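Local coordinates for protein alanine racemase, biosynthetic (Pseudomonas aeruginosa PAO1, PDB 6A2F) that belongs to the alanine racemase family, in which each subunit joins a pyridoxal-phosphate-carrying TIM-barrel domain to a C-terminal beta domain and pairs with a second subunit, at residues Val269-Ala274 against Val321-Ala326; Arg279-Gly284 against Gly298-Asp303. One frame throughout, in Å; residues are numbered along the deposited sequence.

Interaction 1. Residues Val269-Ala274 against Val321-Ala326. With DLY (D-lysine), chain D.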
ATOM      1  N   VAL A 269      12.479  11.994  -7.474  1.00 14.82           N
ATOM      2  CA  VAL A 269      12.769  10.562  -7.437  1.00 14.30           C
ATOM      3  C   VAL A 269      11.599   9.738  -7.982  1.00 13.99           C
ATOM      4  O   VAL A 269      10.427  10.077  -7.771  1.00 13.97           O
ATOM      5  CB  VAL A 269      13.131  10.110  -6.003  1.00 14.31           C
ATOM      6  CG1 VAL A 269      13.334   8.604  -5.921  1.00 14.20           C
ATOM      7  CG2 VAL A 269      14.376  10.837  -5.519  1.00 14.22           C
ATOM      8  N   SER A 270      11.937   8.651  -8.677  1.00 13.51           N
ATOM      9  CA  SER A 270      10.962   7.762  -9.304  1.00 13.03           C
ATOM     10  C   SER A 270      10.338   6.774  -8.311  1.00 12.76           C
ATOM     11  O   SER A 270      10.431   5.549  -8.479  1.00 12.64           O
ATOM     12  CB  SER A 270      11.623   7.015 -10.464  1.00 13.04           C
ATOM     13  OG  SER A 270      12.826   6.396 -10.039  1.00 12.98           O
ATOM     14  N   CYS A 271       9.705   7.321  -7.277  1.00 12.51           N
ATOM     15  CA  CYS A 271       9.002   6.532  -6.262  1.00 12.29           C
ATOM     16  C   CYS A 271       7.956   7.401  -5.588  1.00 12.03           C
ATOM     17  O   CYS A 271       8.240   8.536  -5.224  1.00 12.04           O
ATOM     18  CB  CYS A 271       9.974   5.973  -5.215  1.00 12.21           C
ATOM     19  SG  CYS A 271       9.192   4.913  -3.970  1.00 12.31           S
ATOM     20  N   GLY A 272       6.749   6.869  -5.430  1.00 11.85           N
ATOM     21  CA  GLY A 272       5.657   7.597  -4.788  1.00 11.66           C
ATOM     22  C   GLY A 272       4.749   6.689  -3.991  1.00 11.56           C
ATOM     23  O   GLY A 272       5.015   5.491  -3.868  1.00 11.51           O
ATOM     24  N   TYR A 273       3.661   7.245  -3.460  1.00 11.64           N
ATOM     25  CA  TYR A 273       2.802   6.485  -2.544  1.00 11.71           C
ATOM     26  C   TYR A 273       2.073   5.291  -3.171  1.00 11.74           C
ATOM     27  O   TYR A 273       1.701   4.358  -2.462  1.00 11.76           O
ATOM     28  CB  TYR A 273       1.852   7.380  -1.725  1.00 11.73           C
ATOM     29  CG  TYR A 273       0.880   8.237  -2.506  1.00 11.85           C
ATOM     30  CD1 TYR A 273      -0.235   7.680  -3.134  1.00 11.82           C
ATOM     31  CD2 TYR A 273       1.054   9.621  -2.583  1.00 11.89           C
ATOM     32  CE1 TYR A 273      -1.129   8.474  -3.839  1.00 11.84           C
ATOM     33  CE2 TYR A 273       0.159  10.422  -3.279  1.00 11.87           C
ATOM     34  CZ  TYR A 273      -0.926   9.844  -3.905  1.00 11.90           C
ATOM     35  OH  TYR A 273      -1.808  10.640  -4.600  1.00 11.99           O
ATOM     36  N   ALA A 274       1.892   5.312  -4.490  1.00 11.64           N
ATOM     37  CA  ALA A 274       1.320   4.166  -5.200  1.00 11.57           C
ATOM     38  C   ALA A 274       2.313   3.011  -5.352  1.00 11.51           C
ATOM     39  O   ALA A 274       1.927   1.898  -5.698  1.00 11.46           O
ATOM     40  CB  ALA A 274       0.782   4.588  -6.556  1.00 11.59           C
ATOM     41  N   VAL A 321      18.923   6.020  -5.976  1.00 15.39           N
ATOM     42  CA  VAL A 321      18.337   6.487  -4.726  1.00 14.92           C
ATOM     43  C   VAL A 321      17.853   5.289  -3.915  1.00 14.55           C
ATOM     44  O   VAL A 321      16.969   4.558  -4.360  1.00 14.64           O
ATOM     45  CB  VAL A 321      17.166   7.472  -4.973  1.00 15.00           C
ATOM     46  CG1 VAL A 321      16.432   7.790  -3.675  1.00 14.91           C
ATOM     47  CG2 VAL A 321      17.665   8.757  -5.616  1.00 15.09           C
ATOM     48  N   GLU A 322      18.442   5.085  -2.739  1.00 14.11           N
ATOM     49  CA  GLU A 322      17.970   4.042  -1.823  1.00 13.84           C
ATOM     50  C   GLU A 322      16.890   4.583  -0.881  1.00 13.58           C
ATOM     51  O   GLU A 322      17.160   5.450  -0.044  1.00 13.31           O
ATOM     52  CB  GLU A 322      19.125   3.421  -1.027  1.00 13.68           C
ATOM     53  CG  GLU A 322      18.691   2.249  -0.158  1.00 13.82           C
ATOM     54  CD  GLU A 322      19.846   1.512   0.495  1.00 13.98           C
ATOM     55  OE1 GLU A 322      19.753   1.217   1.707  1.00 14.06           O
ATOM     56  OE2 GLU A 322      20.846   1.221  -0.194  1.00 14.11           O
ATOM     57  N   LEU A 323      15.666   4.079  -1.037  1.00 13.33           N
ATOM     58  CA  LEU A 323      14.567   4.444  -0.144  1.00 13.23           C
ATOM     59  C   LEU A 323      14.684   3.658   1.155  1.00 13.04           C
ATOM     60  O   LEU A 323      14.405   4.185   2.232  1.00 13.09           O
ATOM     61  CB  LEU A 323      13.196   4.212  -0.799  1.00 13.14           C
ATOM     62  CG  LEU A 323      12.660   5.109  -1.929  1.00 13.12           C
ATOM     63  CD1 LEU A 323      12.952   6.592  -1.721  1.00 13.11           C
ATOM     64  CD2 LEU A 323      13.152   4.650  -3.293  1.00 13.13           C
ATOM     65  N   TRP A 324      15.069   2.389   1.032  1.00 12.89           N
ATOM     66  CA  TRP A 324      15.504   1.567   2.166  1.00 12.87           C
ATOM     67  C   TRP A 324      16.223   0.312   1.696  1.00 12.93           C
ATOM     68  O   TRP A 324      16.049  -0.111   0.555  1.00 13.16           O
ATOM     69  CB  TRP A 324      14.351   1.212   3.114  1.00 12.69           C
ATOM     70  CG  TRP A 324      13.183   0.474   2.507  1.00 12.54           C
ATOM     71  CD1 TRP A 324      13.129  -0.849   2.153  1.00 12.38           C
ATOM     72  CD2 TRP A 324      11.886   1.015   2.234  1.00 12.35           C
ATOM     73  NE1 TRP A 324      11.882  -1.157   1.659  1.00 12.20           N
ATOM     74  CE2 TRP A 324      11.100  -0.032   1.697  1.00 12.23           C
ATOM     75  CE3 TRP A 324      11.314   2.286   2.385  1.00 12.31           C
ATOM     76  CZ2 TRP A 324       9.769   0.152   1.310  1.00 12.20           C
ATOM     77  CZ3 TRP A 324       9.985   2.471   1.994  1.00 12.40           C
ATOM     78  CH2 TRP A 324       9.229   1.405   1.465  1.00 12.30           C
ATOM     79  N   GLY A 325      17.038  -0.267   2.578  1.00 13.05           N
ATOM     80  CA  GLY A 325      17.806  -1.474   2.270  1.00 12.89           C
ATOM     81  C   GLY A 325      18.964  -1.708   3.227  1.00 12.91           C
ATOM     82  O   GLY A 325      18.823  -1.550   4.444  1.00 12.77           O
ATOM     83  N   ALA A 326      20.113  -2.088   2.667  1.00 12.85           N
ATOM     84  CA  ALA A 326      21.310  -2.366   3.460  1.00 12.87           C
ATOM     85  C   ALA A 326      22.015  -1.087   3.933  1.00 12.87           C
ATOM     86  O   ALA A 326      22.735  -1.107   4.932  1.00 12.83           O
ATOM     87  CB  ALA A 326      22.269  -3.259   2.687  1.00 12.69           C
TER
HETATM   88  N   DLY D 402       2.584  14.721  -9.586  0.70 22.64           N
HETATM   89  CA  DLY D 402       1.649  13.554  -9.627  0.70 23.02           C
HETATM   90  C   DLY D 402       2.402  12.252  -9.765  0.70 23.09           C
HETATM   91  O   DLY D 402       2.276  11.550 -10.767  0.70 23.32           O
HETATM   92  CB  DLY D 402       0.818  13.541  -8.348  0.70 22.70           C
HETATM   93  CG  DLY D 402      -0.618  13.067  -8.554  0.70 22.31           C
HETATM   94  CD  DLY D 402      -1.145  12.374  -7.305  0.70 21.58           C
HETATM   95  CE  DLY D 402      -1.673  13.367  -6.276  0.70 21.20           C
HETATM   96  NZ  DLY D 402      -1.006  13.116  -5.016  0.70 20.76           N
HETATM   97  OXT DLY D 402       3.167  11.836  -8.892  0.70 23.06           O

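Interaction 2. Residues Arg279-Gly284 against Gly298-Asp303. With DLY (D-lysine), chain D; ACT (acetate ion), chain E.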
ATOM      1  N   ARG A 279       2.551   8.324   1.934  1.00 12.40           N
ATOM      2  CA  ARG A 279       2.234   9.627   1.346  1.00 12.44           C
ATOM      3  C   ARG A 279       2.591  10.793   2.264  1.00 12.62           C
ATOM      4  O   ARG A 279       3.017  11.851   1.789  1.00 12.64           O
ATOM      5  CB  ARG A 279       0.760   9.726   0.948  1.00 12.32           C
ATOM      6  CG  ARG A 279       0.382  11.116   0.470  1.00 12.35           C
ATOM      7  CD  ARG A 279      -1.078  11.273   0.092  1.00 12.28           C
ATOM      8  NE  ARG A 279      -1.359  12.688  -0.126  1.00 12.24           N
ATOM      9  CZ  ARG A 279      -1.750  13.533   0.824  1.00 12.28           C
ATOM     10  NH1 ARG A 279      -1.941  13.115   2.069  1.00 12.31           N
ATOM     11  NH2 ARG A 279      -1.958  14.805   0.524  1.00 12.29           N
ATOM     12  N   THR A 280       2.413  10.591   3.569  1.00 12.80           N
ATOM     13  CA  THR A 280       2.551  11.669   4.554  1.00 13.16           C
ATOM     14  C   THR A 280       3.976  11.821   5.110  1.00 13.39           C
ATOM     15  O   THR A 280       4.201  12.597   6.041  1.00 13.26           O
ATOM     16  CB  THR A 280       1.542  11.508   5.717  1.00 13.12           C
ATOM     17  OG1 THR A 280       1.673  10.204   6.296  1.00 12.97           O
ATOM     18  CG2 THR A 280       0.114  11.690   5.216  1.00 13.22           C
ATOM     19  N   ALA A 281       4.926  11.084   4.536  1.00 13.75           N
ATOM     20  CA  ALA A 281       6.336  11.200   4.906  1.00 14.13           C
ATOM     21  C   ALA A 281       6.713  12.672   5.038  1.00 14.43           C
ATOM     22  O   ALA A 281       6.671  13.411   4.054  1.00 14.26           O
ATOM     23  CB  ALA A 281       7.221  10.513   3.877  1.00 13.99           C
ATOM     24  N   PRO A 282       7.054  13.105   6.266  1.00 14.84           N
ATOM     25  CA  PRO A 282       7.336  14.517   6.518  1.00 15.25           C
ATOM     26  C   PRO A 282       8.727  14.948   6.054  1.00 15.71           C
ATOM     27  O   PRO A 282       9.560  14.105   5.699  1.00 15.75           O
ATOM     28  CB  PRO A 282       7.231  14.629   8.043  1.00 15.16           C
ATOM     29  CG  PRO A 282       7.589  13.272   8.543  1.00 15.08           C
ATOM     30  CD  PRO A 282       7.165  12.286   7.490  1.00 14.91           C
ATOM     31  N   ALA A 283       8.953  16.261   6.053  1.00 15.98           N
ATOM     32  CA  ALA A 283      10.265  16.830   5.802  1.00 16.03           C
ATOM     33  C   ALA A 283      11.257  16.256   6.814  1.00 16.14           C
ATOM     34  O   ALA A 283      10.967  16.195   8.013  1.00 15.95           O
ATOM     35  CB  ALA A 283      10.204  18.347   5.906  1.00 15.98           C
ATOM     36  N   GLY A 284      12.413  15.816   6.324  1.00 16.10           N
ATOM     37  CA  GLY A 284      13.439  15.234   7.189  1.00 16.19           C
ATOM     38  C   GLY A 284      13.482  13.713   7.197  1.00 16.11           C
ATOM     39  O   GLY A 284      14.347  13.119   7.850  1.00 16.08           O
ATOM     40  N   GLY A 298       9.015  18.354   0.495  1.00 15.69           N
ATOM     41  CA  GLY A 298       7.711  18.472  -0.150  1.00 15.46           C
ATOM     42  C   GLY A 298       6.871  17.221   0.004  1.00 15.37           C
ATOM     43  O   GLY A 298       7.391  16.164   0.357  1.00 15.16           O
ATOM     44  N   ARG A 299       5.569  17.347  -0.254  1.00 15.51           N
ATOM     45  CA  ARG A 299       4.646  16.215  -0.195  1.00 15.68           C
ATOM     46  C   ARG A 299       5.042  15.139  -1.194  1.00 15.21           C
ATOM     47  O   ARG A 299       5.383  15.435  -2.337  1.00 15.03           O
ATOM     48  CB  ARG A 299       3.206  16.649  -0.500  1.00 16.57           C
ATOM     49  CG  ARG A 299       2.509  17.460   0.584  1.00 17.57           C
ATOM     50  CD  ARG A 299       0.998  17.269   0.490  1.00 18.29           C
ATOM     51  NE  ARG A 299       0.215  18.309   1.163  1.00 18.73           N
ATOM     52  CZ  ARG A 299       0.103  18.442   2.487  1.00 19.55           C
ATOM     53  NH1 ARG A 299       0.750  17.617   3.315  1.00 19.54           N
ATOM     54  NH2 ARG A 299      -0.647  19.420   2.992  1.00 19.43           N
ATOM     55  N   VAL A 300       5.004  13.889  -0.744  1.00 14.74           N
ATOM     56  CA  VAL A 300       5.125  12.744  -1.632  1.00 14.39           C
ATOM     57  C   VAL A 300       3.861  12.690  -2.495  1.00 14.18           C
ATOM     58  O   VAL A 300       2.744  12.851  -1.991  1.00 14.12           O
ATOM     59  CB  VAL A 300       5.302  11.429  -0.829  1.00 14.32           C
ATOM     60  CG1 VAL A 300       5.400  10.222  -1.750  1.00 14.16           C
ATOM     61  CG2 VAL A 300       6.539  11.506   0.060  1.00 14.33           C
ATOM     62  N   SER A 301       4.039  12.498  -3.796  1.00 13.91           N
ATOM     63  CA  SER A 301       2.905  12.310  -4.688  1.00 13.96           C
ATOM     64  C   SER A 301       2.786  10.836  -5.111  1.00 14.11           C
ATOM     65  O   SER A 301       3.499   9.978  -4.579  1.00 13.96           O
ATOM     66  CB  SER A 301       2.996  13.258  -5.879  1.00 13.94           C
ATOM     67  OG  SER A 301       4.069  12.924  -6.731  1.00 13.97           O
ATOM     68  N   MET A 302       1.874  10.544  -6.036  1.00 14.25           N
ATOM     69  CA  MET A 302       1.549   9.161  -6.401  1.00 14.48           C
ATOM     70  C   MET A 302       2.736   8.380  -6.975  1.00 14.62           C
ATOM     71  O   MET A 302       2.967   7.226  -6.605  1.00 14.50           O
ATOM     72  CB  MET A 302       0.366   9.136  -7.376  1.00 14.54           C
ATOM     73  CG  MET A 302      -0.193   7.756  -7.685  1.00 14.68           C
ATOM     74  SD  MET A 302      -1.778   7.792  -8.545  1.00 14.72           S
ATOM     75  CE  MET A 302      -2.846   8.324  -7.208  1.00 14.73           C
ATOM     76  N   ASP A 303       3.446   8.986  -7.909  1.00 14.93           N
ATOM     77  CA  ASP A 303       4.568   8.318  -8.528  1.00 15.57           C
ATOM     78  C   ASP A 303       5.908   8.979  -8.262  1.00 16.07           C
ATOM     79  O   ASP A 303       6.936   8.460  -8.670  1.00 16.04           O
ATOM     80  CB  ASP A 303       4.326   8.230 -10.036  1.00 15.47           C
ATOM     81  CG  ASP A 303       2.927   7.770 -10.372  1.00 15.48           C
ATOM     82  OD1 ASP A 303       2.680   6.559 -10.314  1.00 15.45           O
ATOM     83  OD2 ASP A 303       2.075   8.611 -10.699  1.00 15.53           O
TER
HETATM   84  N   DLY D 402       2.584  14.721  -9.586  0.70 22.64           N
HETATM   85  CA  DLY D 402       1.649  13.554  -9.627  0.70 23.02           C
HETATM   86  C   DLY D 402       2.402  12.252  -9.765  0.70 23.09           C
HETATM   87  O   DLY D 402       2.276  11.550 -10.767  0.70 23.32           O
HETATM   88  CB  DLY D 402       0.818  13.541  -8.348  0.70 22.70           C
HETATM   89  CG  DLY D 402      -0.618  13.067  -8.554  0.70 22.31           C
HETATM   90  CD  DLY D 402      -1.145  12.374  -7.305  0.70 21.58           C
HETATM   91  CE  DLY D 402      -1.673  13.367  -6.276  0.70 21.20           C
HETATM   92  NZ  DLY D 402      -1.006  13.116  -5.016  0.70 20.76           N
HETATM   93  OXT DLY D 402       3.167  11.836  -8.892  0.70 23.06           O
HETATM   94  C   ACT E 403      -1.888  15.770  -2.657  1.00 34.30           C
HETATM   95  O   ACT E 403      -1.813  14.614  -3.138  1.00 34.35           O
HETATM   96  OXT ACT E 403      -1.267  16.086  -1.621  1.00 33.88           O
HETATM   97  CH3 ACT E 403      -2.739  16.812  -3.329  1.00 34.07           C
HETATM   98  O   HOH W   1       4.784  13.761   2.181  1.00 10.54           O

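Interaction 1. Residues Val269-Ala274 against Val321-Ala326
Val269 and Val321 bring their CA atoms to 7.4 Å and the chains then run in the same direction to Cys271 and Leu323, a spacing bridged by side chains alone. The two valines meet tip to tip, both branches taking part: CG1 of Val269 lies 3.9 Å from CG1 of Val321, and the two CG2 atoms are equally near each other. Two residues on, Leu323 offers one methyl, its CD2 resting 3.9 Å from CB of Cys271. The thiol sulfur of Cys271, swung opposite the backbone N (chi1 -177°), stays on this leucine as well, 4.0 Å from its CD2. Between the two contacts Ser270 centres an inverse gamma turn, whose weak Cys271 N to Val269 O bond marks where the chain leaves strand 264-269. Strand 234-246 pairs with both strands concerned, while Val287 packs on Val321 and Leu323, and Leu305 on Val269 and Leu323. Beyond Gly272, Tyr273 turns to the D-lysine pocket, where the D-lysine NZ gives a hydrogen bond of 2.6 Å to its OH, arriving at the ring edge and in the ring plane. Tyr342 of the second subunit packs on the same tyrosine. The chemistry is divided: a buried patch of methyl groups and a thiol, held by van der Waals packing and probably by exclusion of water, gives way to a phenol hydroxyl that accepts one hydrogen bond from the D-lysine amine.

Interaction 2. Residues Arg279-Gly284 against Gly298-Asp303
Arg279 meets Val300 through its backbone, its carbonyl O lying 3.5 Å from CB of Val300, and further along CG2 of that valine rests on the Ala281 methyl. One water ties the same residues together: it donates to O of Arg279 and of Ala281 and accepts from N of Val300, at 2.9 Å. The extended Arg279 side chain runs out past the Val300 carbonyl, with CG opposite the backbone N (chi1 174°). Its NH2 donates to OXT of an acetate ion, probably from the crystallisation liquor, at 2.6 Å, the acetate carbon lying in the guanidinium plane at its edge. Arg299 flanks this ion with its CD, 3.3 Å from the same acetate OXT. Past Val300 the chain holds the D-lysine carboxylate, OXT taking one bond from Ser301 OG (2.6 Å) and another from Asp303 N (3.0 Å, 167°). Asp303 is in turn steadied by a salt bridge to Arg351. Glu343 and Thr339 of the second subunit bind Arg279 N and NH1, placing it at the dimer interface. The two loops lie side by side, one leading from strand 264-269 into strand 286-289, the other joining strand 292-296 to strand 305-308.

In the fold
Strand 4-8 starts in the mixed sheet beside 234-246; the chain then makes the TIM barrel and returns to that sheet with 234-246. Strand 264-269 opens interaction 1, and the loop that follows carries 279-284, the first half of interaction 2. Strands 286-289 and 292-296 follow, and residues 298-303 close interaction 2. After strand 305-308 the chain reaches strand 320-322 and closes interaction 1 at 321-326, so the shorter loop lies within the longer. Their centres are 11 Å apart, and Tyr273 N probably bonds to Ser301 O at 3.0 Å. Interaction 1 ties the ends of strands 264-269 and 320-322, which both pair with 234-246; interaction 2 joins the loops before 286-289 and after 292-296. Both reach the second subunit and D-lysine.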